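Local atomic coordinates of putidaredoxin reductase (PDB entry 1Q1R), a protein that binds FAD and probably passes electrons from NADH to putidaredoxin, the iron-sulfur partner of the cytochrome P450cam monooxygenase. Residues 287-291 and 292-296; 272-276 and 277-281; 196-199 and 200-204. All blocks are in the same frame, centred on the assembly; numbering follows the deposited sequence.

Contact 1 (287-291 and 292-296)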
ATOM      1  N   ARG A 287       9.107  -9.352   2.839  1.00 30.58           N
ATOM      2  CA  ARG A 287       8.370 -10.212   3.754  1.00 31.50           C
ATOM      3  C   ARG A 287       9.271 -10.309   4.979  1.00 31.05           C
ATOM      4  O   ARG A 287      10.390 -10.810   4.901  1.00 31.25           O
ATOM      5  CB  ARG A 287       8.133 -11.602   3.163  1.00 32.76           C
ATOM      6  CG  ARG A 287       7.489 -12.567   4.164  1.00 34.30           C
ATOM      7  CD  ARG A 287       6.843 -13.736   3.466  1.00 34.69           C
ATOM      8  NE  ARG A 287       5.724 -13.295   2.643  1.00 37.13           N
ATOM      9  CZ  ARG A 287       4.542 -12.925   3.121  1.00 37.13           C
ATOM     10  NH1 ARG A 287       4.314 -12.948   4.426  1.00 38.94           N
ATOM     11  NH2 ARG A 287       3.585 -12.531   2.292  1.00 37.58           N
ATOM     12  N   PHE A 288       8.787  -9.809   6.108  1.00 31.52           N
ATOM     13  CA  PHE A 288       9.573  -9.813   7.332  1.00 31.86           C
ATOM     14  C   PHE A 288       8.816 -10.456   8.485  1.00 31.86           C
ATOM     15  O   PHE A 288       7.611 -10.688   8.405  1.00 31.60           O
ATOM     16  CB  PHE A 288       9.944  -8.377   7.698  1.00 31.72           C
ATOM     17  CG  PHE A 288       8.762  -7.523   8.072  1.00 32.51           C
ATOM     18  CD1 PHE A 288       8.440  -7.306   9.409  1.00 32.58           C
ATOM     19  CD2 PHE A 288       7.959  -6.947   7.086  1.00 32.72           C
ATOM     20  CE1 PHE A 288       7.334  -6.525   9.759  1.00 32.29           C
ATOM     21  CE2 PHE A 288       6.850  -6.165   7.428  1.00 31.94           C
ATOM     22  CZ  PHE A 288       6.541  -5.955   8.764  1.00 31.63           C
ATOM     23  N   HIS A 289       9.534 -10.737   9.564  1.00 32.77           N
ATOM     24  CA  HIS A 289       8.914 -11.345  10.730  1.00 33.62           C
ATOM     25  C   HIS A 289       8.466 -10.284  11.727  1.00 33.21           C
ATOM     26  O   HIS A 289       9.273  -9.510  12.235  1.00 33.56           O
ATOM     27  CB  HIS A 289       9.884 -12.325  11.399  1.00 35.42           C
ATOM     28  CG  HIS A 289       9.314 -13.003  12.608  1.00 35.97           C
ATOM     29  ND1 HIS A 289       9.382 -12.452  13.869  1.00 36.58           N
ATOM     30  CD2 HIS A 289       8.621 -14.158  12.736  1.00 36.36           C
ATOM     31  CE1 HIS A 289       8.750 -13.239  14.723  1.00 36.75           C
ATOM     32  NE2 HIS A 289       8.279 -14.280  14.061  1.00 36.72           N
ATOM     33  N   SER A 290       7.165 -10.235  11.981  1.00 33.55           N
ATOM     34  CA  SER A 290       6.620  -9.282  12.937  1.00 34.59           C
ATOM     35  C   SER A 290       6.698  -9.918  14.314  1.00 34.94           C
ATOM     36  O   SER A 290       6.050 -10.929  14.564  1.00 33.61           O
ATOM     37  CB  SER A 290       5.159  -8.972  12.617  1.00 34.34           C
ATOM     38  OG  SER A 290       4.564  -8.229  13.670  1.00 34.76           O
ATOM     39  N   GLN A 291       7.495  -9.341  15.203  1.00 37.00           N
ATOM     40  CA  GLN A 291       7.608  -9.893  16.548  1.00 39.54           C
ATOM     41  C   GLN A 291       6.352  -9.537  17.333  1.00 39.46           C
ATOM     42  O   GLN A 291       5.947 -10.257  18.244  1.00 39.58           O
ATOM     43  CB  GLN A 291       8.869  -9.361  17.240  1.00 41.42           C
ATOM     44  CG  GLN A 291       9.060  -7.863  17.140  1.00 45.74           C
ATOM     45  CD  GLN A 291      10.507  -7.451  17.356  1.00 48.31           C
ATOM     46  OE1 GLN A 291      11.100  -7.733  18.402  1.00 50.59           O
ATOM     47  NE2 GLN A 291      11.088  -6.780  16.361  1.00 49.08           N
ATOM     48  N   LEU A 292       5.723  -8.431  16.953  1.00 39.30           N
ATOM     49  CA  LEU A 292       4.500  -7.992  17.607  1.00 38.95           C
ATOM     50  C   LEU A 292       3.419  -9.063  17.442  1.00 38.64           C
ATOM     51  O   LEU A 292       2.661  -9.343  18.371  1.00 38.43           O
ATOM     52  CB  LEU A 292       4.033  -6.668  17.000  1.00 39.45           C
ATOM     53  CG  LEU A 292       2.853  -5.967  17.670  1.00 40.51           C
ATOM     54  CD1 LEU A 292       3.164  -5.741  19.146  1.00 40.88           C
ATOM     55  CD2 LEU A 292       2.581  -4.641  16.967  1.00 40.66           C
ATOM     56  N   TYR A 293       3.354  -9.670  16.260  1.00 37.80           N
ATOM     57  CA  TYR A 293       2.365 -10.712  16.005  1.00 37.33           C
ATOM     58  C   TYR A 293       3.009 -12.088  15.861  1.00 37.48           C
ATOM     59  O   TYR A 293       2.331 -13.077  15.575  1.00 36.79           O
ATOM     60  CB  TYR A 293       1.557 -10.389  14.746  1.00 37.44           C
ATOM     61  CG  TYR A 293       0.751  -9.120  14.869  1.00 37.02           C
ATOM     62  CD1 TYR A 293       1.327  -7.876  14.611  1.00 36.80           C
ATOM     63  CD2 TYR A 293      -0.574  -9.159  15.300  1.00 36.71           C
ATOM     64  CE1 TYR A 293       0.603  -6.700  14.781  1.00 36.56           C
ATOM     65  CE2 TYR A 293      -1.305  -7.992  15.475  1.00 36.58           C
ATOM     66  CZ  TYR A 293      -0.713  -6.766  15.216  1.00 36.84           C
ATOM     67  OH  TYR A 293      -1.433  -5.610  15.406  1.00 35.83           O
ATOM     68  N   ASP A 294       4.321 -12.142  16.062  1.00 38.14           N
ATOM     69  CA  ASP A 294       5.067 -13.391  15.963  1.00 39.83           C
ATOM     70  C   ASP A 294       4.723 -14.177  14.697  1.00 39.70           C
ATOM     71  O   ASP A 294       4.280 -15.325  14.771  1.00 39.72           O
ATOM     72  CB  ASP A 294       4.797 -14.268  17.192  1.00 41.60           C
ATOM     73  CG  ASP A 294       5.690 -15.500  17.241  1.00 43.89           C
ATOM     74  OD1 ASP A 294       5.350 -16.452  17.979  1.00 44.21           O
ATOM     75  OD2 ASP A 294       6.735 -15.513  16.551  1.00 44.76           O
ATOM     76  N   ARG A 295       4.906 -13.548  13.539  1.00 39.41           N
ATOM     77  CA  ARG A 295       4.651 -14.211  12.265  1.00 39.32           C
ATOM     78  C   ARG A 295       5.207 -13.411  11.093  1.00 38.65           C
ATOM     79  O   ARG A 295       5.480 -12.214  11.215  1.00 38.09           O
ATOM     80  CB  ARG A 295       3.154 -14.473  12.061  1.00 40.41           C
ATOM     81  CG  ARG A 295       2.293 -13.265  11.739  1.00 40.99           C
ATOM     82  CD  ARG A 295       0.958 -13.738  11.165  1.00 42.97           C
ATOM     83  NE  ARG A 295       0.030 -12.645  10.879  1.00 43.95           N
ATOM     84  CZ  ARG A 295      -0.710 -12.029  11.796  1.00 44.73           C
ATOM     85  NH1 ARG A 295      -0.639 -12.397  13.071  1.00 44.66           N
ATOM     86  NH2 ARG A 295      -1.519 -11.039  11.440  1.00 44.74           N
ATOM     87  N   TRP A 296       5.392 -14.087   9.963  1.00 37.94           N
ATOM     88  CA  TRP A 296       5.930 -13.451   8.768  1.00 36.80           C
ATOM     89  C   TRP A 296       4.835 -12.767   7.978  1.00 35.67           C
ATOM     90  O   TRP A 296       3.810 -13.373   7.661  1.00 36.12           O
ATOM     91  CB  TRP A 296       6.636 -14.481   7.884  1.00 37.48           C
ATOM     92  CG  TRP A 296       7.795 -15.115   8.563  1.00 38.28           C
ATOM     93  CD1 TRP A 296       7.757 -16.142   9.462  1.00 38.72           C
ATOM     94  CD2 TRP A 296       9.165 -14.722   8.458  1.00 38.98           C
ATOM     95  NE1 TRP A 296       9.021 -16.411   9.926  1.00 38.54           N
ATOM     96  CE2 TRP A 296       9.906 -15.553   9.327  1.00 39.33           C
ATOM     97  CE3 TRP A 296       9.842 -13.745   7.714  1.00 39.61           C
ATOM     98  CZ2 TRP A 296      11.295 -15.439   9.474  1.00 39.82           C
ATOM     99  CZ3 TRP A 296      11.225 -13.630   7.860  1.00 40.11           C
ATOM    100  CH2 TRP A 296      11.934 -14.475   8.735  1.00 40.07           C
TER
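A beta hairpin of strands 286-290 and 295-298 turns back on itself here, with His289 and Trp296 on the same face of the sheet, their side chains crossing at about a right angle. His289 CB sits over the six-membered ring of Trp296, 3.7 Å from its centroid, a CH-pi contact only 4° off the ring normal. The imidazole then turns its edge to the five-membered ring in a T-shaped pair, planes at 72°. With CG anti to the backbone N (chi1 -180°), the His289 ring also reaches back over the turn, where NE2 donates to Asp294 OD2 at 3.2 Å. The carboxylate offers its anti lone pair, close to the imidazole plane, but the bond is bent.

Beneath the rings, Ser290 N gives to Arg295 O (2.7 Å) and Arg295 N returns to Ser290 O (3.0 Å). Within the turn, Ser290 OG takes the N-H of Tyr293 at 3.2 Å and lies at the edge of that ring; Glu324 also bonds to this hydroxyl. Tyr293 OH reaches away to the backbone of Leu343 and Leu372. Asp294, with its positive phi, faces Ser290 together with Arg295, the signature of a G1 beta bulge closing a hairpin.

Contact 2 (272-276 and 277-281)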
ATOM      1  N   MET A 272      17.115  -6.552   8.311  1.00 35.92           N
ATOM      2  CA  MET A 272      16.713  -6.159   6.963  1.00 35.57           C
ATOM      3  C   MET A 272      17.463  -6.908   5.862  1.00 36.45           C
ATOM      4  O   MET A 272      17.223  -6.676   4.675  1.00 35.93           O
ATOM      5  CB  MET A 272      16.904  -4.649   6.772  1.00 34.61           C
ATOM      6  CG  MET A 272      16.210  -3.772   7.821  1.00 34.56           C
ATOM      7  SD  MET A 272      14.461  -4.175   8.067  1.00 33.07           S
ATOM      8  CE  MET A 272      13.718  -3.438   6.592  1.00 35.42           C
ATOM      9  N   GLN A 273      18.355  -7.812   6.259  1.00 36.51           N
ATOM     10  CA  GLN A 273      19.148  -8.585   5.305  1.00 37.19           C
ATOM     11  C   GLN A 273      18.396  -9.757   4.687  1.00 36.92           C
ATOM     12  O   GLN A 273      17.561 -10.385   5.335  1.00 37.81           O
ATOM     13  CB  GLN A 273      20.403  -9.131   5.987  1.00 38.73           C
ATOM     14  CG  GLN A 273      21.273  -8.086   6.656  1.00 40.93           C
ATOM     15  CD  GLN A 273      22.399  -8.712   7.461  1.00 42.75           C
ATOM     16  OE1 GLN A 273      23.262  -9.395   6.913  1.00 44.43           O
ATOM     17  NE2 GLN A 273      22.389  -8.486   8.767  1.00 43.26           N
ATOM     18  N   THR A 274      18.702 -10.050   3.427  1.00 36.95           N
ATOM     19  CA  THR A 274      18.089 -11.176   2.730  1.00 37.60           C
ATOM     20  C   THR A 274      19.003 -12.371   2.994  1.00 38.55           C
ATOM     21  O   THR A 274      19.863 -12.313   3.872  1.00 38.50           O
ATOM     22  CB  THR A 274      18.041 -10.945   1.209  1.00 37.43           C
ATOM     23  OG1 THR A 274      19.379 -10.892   0.699  1.00 36.83           O
ATOM     24  CG2 THR A 274      17.333  -9.637   0.886  1.00 36.78           C
ATOM     25  N   SER A 275      18.832 -13.445   2.231  1.00 40.33           N
ATOM     26  CA  SER A 275      19.669 -14.630   2.397  1.00 41.55           C
ATOM     27  C   SER A 275      21.130 -14.220   2.248  1.00 42.08           C
ATOM     28  O   SER A 275      22.032 -14.881   2.765  1.00 42.53           O
ATOM     29  CB  SER A 275      19.326 -15.674   1.334  1.00 42.27           C
ATOM     30  OG  SER A 275      17.936 -15.944   1.314  1.00 43.97           O
ATOM     31  N   ASP A 276      21.350 -13.122   1.530  1.00 41.85           N
ATOM     32  CA  ASP A 276      22.688 -12.598   1.293  1.00 41.56           C
ATOM     33  C   ASP A 276      22.920 -11.379   2.174  1.00 41.28           C
ATOM     34  O   ASP A 276      22.198 -10.386   2.083  1.00 41.66           O
ATOM     35  CB  ASP A 276      22.855 -12.232  -0.189  1.00 41.74           C
ATOM     36  CG  ASP A 276      24.238 -11.687  -0.513  1.00 42.01           C
ATOM     37  OD1 ASP A 276      24.651 -11.785  -1.691  1.00 42.75           O
ATOM     38  OD2 ASP A 276      24.908 -11.151   0.394  1.00 43.03           O
ATOM     39  N   PRO A 277      23.943 -11.443   3.040  1.00 40.82           N
ATOM     40  CA  PRO A 277      24.350 -10.398   3.985  1.00 40.52           C
ATOM     41  C   PRO A 277      24.451  -8.981   3.425  1.00 39.46           C
ATOM     42  O   PRO A 277      24.024  -8.025   4.072  1.00 39.80           O
ATOM     43  CB  PRO A 277      25.700 -10.901   4.489  1.00 40.71           C
ATOM     44  CG  PRO A 277      25.519 -12.382   4.473  1.00 41.04           C
ATOM     45  CD  PRO A 277      24.843 -12.607   3.142  1.00 41.04           C
ATOM     46  N   LEU A 278      25.021  -8.845   2.233  1.00 38.65           N
ATOM     47  CA  LEU A 278      25.190  -7.530   1.626  1.00 37.67           C
ATOM     48  C   LEU A 278      23.940  -7.038   0.890  1.00 36.17           C
ATOM     49  O   LEU A 278      23.913  -5.910   0.400  1.00 36.08           O
ATOM     50  CB  LEU A 278      26.384  -7.537   0.657  1.00 38.16           C
ATOM     51  CG  LEU A 278      27.747  -8.080   1.117  1.00 39.16           C
ATOM     52  CD1 LEU A 278      28.159  -7.446   2.437  1.00 38.57           C
ATOM     53  CD2 LEU A 278      27.666  -9.585   1.261  1.00 40.00           C
ATOM     54  N   ILE A 279      22.912  -7.877   0.814  1.00 35.40           N
ATOM     55  CA  ILE A 279      21.678  -7.500   0.124  1.00 34.06           C
ATOM     56  C   ILE A 279      20.484  -7.404   1.070  1.00 33.81           C
ATOM     57  O   ILE A 279      20.155  -8.360   1.775  1.00 34.30           O
ATOM     58  CB  ILE A 279      21.315  -8.516  -0.987  1.00 34.42           C
ATOM     59  CG1 ILE A 279      22.491  -8.695  -1.953  1.00 33.87           C
ATOM     60  CG2 ILE A 279      20.083  -8.033  -1.752  1.00 33.43           C
ATOM     61  CD1 ILE A 279      22.276  -9.804  -2.971  1.00 32.93           C
ATOM     62  N   MET A 280      19.834  -6.245   1.076  1.00 32.86           N
ATOM     63  CA  MET A 280      18.661  -6.025   1.917  1.00 32.63           C
ATOM     64  C   MET A 280      17.430  -5.797   1.034  1.00 31.56           C
ATOM     65  O   MET A 280      17.560  -5.544  -0.164  1.00 31.63           O
ATOM     66  CB  MET A 280      18.878  -4.803   2.818  1.00 33.82           C
ATOM     67  CG  MET A 280      20.088  -4.896   3.733  1.00 34.87           C
ATOM     68  SD  MET A 280      20.313  -3.429   4.775  1.00 37.38           S
ATOM     69  CE  MET A 280      20.842  -2.266   3.610  1.00 38.84           C
ATOM     70  N   ALA A 281      16.242  -5.907   1.624  1.00 30.25           N
ATOM     71  CA  ALA A 281      14.989  -5.675   0.904  1.00 28.32           C
ATOM     72  C   ALA A 281      14.172  -4.697   1.747  1.00 27.94           C
ATOM     73  O   ALA A 281      14.343  -4.639   2.965  1.00 27.74           O
ATOM     74  CB  ALA A 281      14.228  -6.974   0.708  1.00 28.71           C
TER
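Two backbone bonds tie the loop 272-276 to strand 279-281. Ala281 N donates to Met272 O at 3.3 Å and Thr274 N to Ile279 O at 2.8 Å, both nearly along the C=O axis, so that Gln273 and Met280 lie across from each other as a single bridge. Between them the chain reverses through a type I turn, Asp276 to Ile279, whose closing bond runs from Ile279 N to Asp276 O (2.9 Å), the donor well above the carbonyl plane.

Side-chain polar groups reinforce the corner. Asp276 CG stands anti to its own N (chi1 -180°), which carries OD2 forward over the turn to accept from Leu278 N at 3.0 Å, on the anti side and 33° out of the carboxylate plane. Its other oxygen, OD1, makes a salt bridge with Arg88, so both ends of this buried carboxylate are held, and the Ile279 methyl CD1 lies against OD1 at 3.3 Å. Just before the turn, Thr274 OG1 lies 2.9 Å from Ile279 O and appears to accept from Asp276 N, which fits an ST turn, though the place of that nitrogen is less certain.

Apolar contacts fill in around these bonds. Thr274 CG2 faces Ala281 CB at 4.1 Å. Farther along, Met280 SD comes up to Met272 CB at the same separation, and helix 302-316 packs on both methionines through Ile312. Strand 279-281 pairs through its backbone with Leu106 and Leu108. It is an edge strand of the five-stranded parallel sheet that includes 6-10 and 31-35, and this tight reversal, a type I turn whose first residue, Asp276, also accepts from Leu278 N through its side chain (an Asx turn), preceded by a probable ST turn, delivers the chain into that Rossmann-type sheet of the glutathione reductase fold.

Contact 3 (196-199 and 200-204)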
ATOM      1  N   PHE A 196     -20.681  -1.059   6.525  1.00 29.47           N
ATOM      2  CA  PHE A 196     -20.542   0.392   6.594  1.00 27.67           C
ATOM      3  C   PHE A 196     -20.083   0.945   5.239  1.00 27.53           C
ATOM      4  O   PHE A 196     -20.702   1.862   4.694  1.00 26.40           O
ATOM      5  CB  PHE A 196     -19.533   0.778   7.676  1.00 27.59           C
ATOM      6  CG  PHE A 196     -19.047   2.192   7.565  1.00 27.15           C
ATOM      7  CD1 PHE A 196     -19.877   3.259   7.910  1.00 27.33           C
ATOM      8  CD2 PHE A 196     -17.774   2.462   7.076  1.00 26.54           C
ATOM      9  CE1 PHE A 196     -19.439   4.581   7.765  1.00 26.95           C
ATOM     10  CE2 PHE A 196     -17.327   3.770   6.926  1.00 25.50           C
ATOM     11  CZ  PHE A 196     -18.161   4.833   7.271  1.00 27.13           C
ATOM     12  N   TYR A 197     -19.000   0.384   4.701  1.00 27.45           N
ATOM     13  CA  TYR A 197     -18.475   0.841   3.414  1.00 28.96           C
ATOM     14  C   TYR A 197     -19.460   0.643   2.266  1.00 28.48           C
ATOM     15  O   TYR A 197     -19.677   1.545   1.459  1.00 27.77           O
ATOM     16  CB  TYR A 197     -17.162   0.130   3.080  1.00 30.08           C
ATOM     17  CG  TYR A 197     -15.974   0.640   3.858  1.00 32.86           C
ATOM     18  CD1 TYR A 197     -15.425  -0.104   4.902  1.00 34.41           C
ATOM     19  CD2 TYR A 197     -15.395   1.871   3.552  1.00 34.39           C
ATOM     20  CE1 TYR A 197     -14.325   0.366   5.621  1.00 35.27           C
ATOM     21  CE2 TYR A 197     -14.295   2.350   4.266  1.00 35.08           C
ATOM     22  CZ  TYR A 197     -13.768   1.592   5.295  1.00 35.43           C
ATOM     23  OH  TYR A 197     -12.674   2.054   5.993  1.00 37.38           O
ATOM     24  N   GLU A 198     -20.060  -0.539   2.190  1.00 29.03           N
ATOM     25  CA  GLU A 198     -21.019  -0.814   1.130  1.00 29.73           C
ATOM     26  C   GLU A 198     -22.182   0.175   1.169  1.00 30.05           C
ATOM     27  O   GLU A 198     -22.582   0.719   0.135  1.00 29.67           O
ATOM     28  CB  GLU A 198     -21.499  -2.266   1.232  1.00 31.40           C
ATOM     29  CG  GLU A 198     -20.427  -3.258   0.770  1.00 33.42           C
ATOM     30  CD  GLU A 198     -20.808  -4.711   0.980  1.00 35.54           C
ATOM     31  OE1 GLU A 198     -22.010  -5.032   0.885  1.00 38.37           O
ATOM     32  OE2 GLU A 198     -19.901  -5.535   1.223  1.00 35.86           O
ATOM     33  N   HIS A 199     -22.710   0.439   2.360  1.00 29.90           N
ATOM     34  CA  HIS A 199     -23.812   1.387   2.487  1.00 30.03           C
ATOM     35  C   HIS A 199     -23.328   2.808   2.197  1.00 29.51           C
ATOM     36  O   HIS A 199     -24.024   3.607   1.572  1.00 29.12           O
ATOM     37  CB  HIS A 199     -24.420   1.314   3.893  1.00 31.91           C
ATOM     38  CG  HIS A 199     -25.503   2.317   4.138  1.00 33.40           C
ATOM     39  ND1 HIS A 199     -25.264   3.549   4.711  1.00 34.26           N
ATOM     40  CD2 HIS A 199     -26.828   2.287   3.854  1.00 33.87           C
ATOM     41  CE1 HIS A 199     -26.392   4.232   4.769  1.00 34.18           C
ATOM     42  NE2 HIS A 199     -27.356   3.491   4.254  1.00 33.89           N
ATOM     43  N   LEU A 200     -22.124   3.117   2.656  1.00 28.83           N
ATOM     44  CA  LEU A 200     -21.547   4.436   2.448  1.00 28.32           C
ATOM     45  C   LEU A 200     -21.489   4.759   0.947  1.00 28.07           C
ATOM     46  O   LEU A 200     -21.992   5.794   0.501  1.00 27.34           O
ATOM     47  CB  LEU A 200     -20.149   4.455   3.074  1.00 29.60           C
ATOM     48  CG  LEU A 200     -19.329   5.731   3.299  1.00 31.67           C
ATOM     49  CD1 LEU A 200     -18.200   5.751   2.307  1.00 31.88           C
ATOM     50  CD2 LEU A 200     -20.193   6.975   3.213  1.00 31.57           C
ATOM     51  N   HIS A 201     -20.898   3.853   0.176  1.00 27.37           N
ATOM     52  CA  HIS A 201     -20.762   4.026  -1.263  1.00 28.12           C
ATOM     53  C   HIS A 201     -22.083   3.967  -2.031  1.00 28.58           C
ATOM     54  O   HIS A 201     -22.338   4.809  -2.893  1.00 27.70           O
ATOM     55  CB  HIS A 201     -19.784   2.985  -1.805  1.00 27.31           C
ATOM     56  CG  HIS A 201     -18.351   3.297  -1.502  1.00 27.50           C
ATOM     57  ND1 HIS A 201     -17.567   4.071  -2.331  1.00 27.40           N
ATOM     58  CD2 HIS A 201     -17.569   2.966  -0.448  1.00 26.29           C
ATOM     59  CE1 HIS A 201     -16.364   4.201  -1.801  1.00 27.29           C
ATOM     60  NE2 HIS A 201     -16.340   3.541  -0.657  1.00 27.01           N
ATOM     61  N   ARG A 202     -22.922   2.980  -1.724  1.00 29.78           N
ATOM     62  CA  ARG A 202     -24.212   2.864  -2.397  1.00 29.98           C
ATOM     63  C   ARG A 202     -25.010   4.135  -2.158  1.00 30.18           C
ATOM     64  O   ARG A 202     -25.681   4.638  -3.056  1.00 30.91           O
ATOM     65  CB  ARG A 202     -24.982   1.637  -1.885  1.00 30.71           C
ATOM     66  CG  ARG A 202     -24.472   0.318  -2.460  1.00 32.03           C
ATOM     67  CD  ARG A 202     -25.140  -0.901  -1.828  1.00 33.81           C
ATOM     68  NE  ARG A 202     -24.639  -2.143  -2.415  1.00 34.98           N
ATOM     69  CZ  ARG A 202     -24.469  -3.280  -1.747  1.00 36.93           C
ATOM     70  NH1 ARG A 202     -24.758  -3.349  -0.452  1.00 37.34           N
ATOM     71  NH2 ARG A 202     -23.990  -4.349  -2.373  1.00 37.86           N
ATOM     72  N   GLU A 203     -24.922   4.661  -0.944  1.00 30.83           N
ATOM     73  CA  GLU A 203     -25.627   5.887  -0.591  1.00 32.81           C
ATOM     74  C   GLU A 203     -25.134   7.027  -1.482  1.00 32.40           C
ATOM     75  O   GLU A 203     -25.903   7.900  -1.883  1.00 32.20           O
ATOM     76  CB  GLU A 203     -25.357   6.240   0.873  1.00 35.68           C
ATOM     77  CG  GLU A 203     -26.210   7.371   1.415  1.00 39.86           C
ATOM     78  CD  GLU A 203     -27.477   6.867   2.086  1.00 42.34           C
ATOM     79  OE1 GLU A 203     -28.279   6.168   1.424  1.00 42.73           O
ATOM     80  OE2 GLU A 203     -27.664   7.173   3.285  1.00 44.01           O
ATOM     81  N   ALA A 204     -23.839   7.014  -1.789  1.00 31.55           N
ATOM     82  CA  ALA A 204     -23.238   8.043  -2.628  1.00 30.82           C
ATOM     83  C   ALA A 204     -23.607   7.864  -4.104  1.00 30.38           C
ATOM     84  O   ALA A 204     -23.410   8.768  -4.912  1.00 29.89           O
ATOM     85  CB  ALA A 204     -21.720   8.025  -2.458  1.00 30.83           C
TER
HETATM   86  O   HOH W   1     -23.731  -6.843  -1.113  1.00 39.59           O
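Glu198 and Arg202 both set CG anti to the carbonyl carbon (chi1 -74° and -77°) and then run extended, which lays them side by side along one flank of helix 191-204. This helix is the crossover of a beta-alpha-beta unit between strands 174-178 and 207-209. Glu198 OE1 and Arg202 NH1 form a salt bridge at 3.5 Å, with the carboxylate and guanidinium planes 81° apart, and Glu198 CB lies over one face of the guanidinium. Each group has a second hold: Glu198 OE2 accepts from Val184 N, and Arg202 NH2 gives to Ile208 O in strand 207-209.

One residue on, His199 and Glu203 also point the same way, His199 CE1 3.5 Å from Glu203 OE2. On another side, Phe196 CZ meets Leu200 CG at 4.2 Å, and the ring of Phe196 also makes an edge-to-face pair with Phe361. His201 turns its edge to Tyr197 O and bonds through NE2 to Gln333. Regular i to i+4 bonds run beneath, the straightest from His201 N to Tyr197 O at 2.9 Å. The salt bridge is completed by a water that accepts from Arg202 NH2 at 2.8 Å, in the guanidinium plane, and donates to Glu198 OE1 at 3.2 Å.

How the contacts relate
Contact 2 is the buried one, contact 1 lies at the surface, and contact 3 is partly buried. Contacts 1 and 2 are successive: strand 279-281 leads on to strand 286-290, and their nearest atoms are about 6 Å apart. Helix 302-316 packs on both, meeting Phe288 and the two methionines. Contact 3 stands apart, its centre about 44 Å from that of contact 2, across the chain's centre, in the other parallel sheet's beta-alpha-beta unit. The chemistry follows place: a T-shaped aromatic pair on the face of the hairpin that carries His289 and Trp296, a fixed carboxylate and apolar groups at the sheet's edge, and a water-bridged ion pair along the helix.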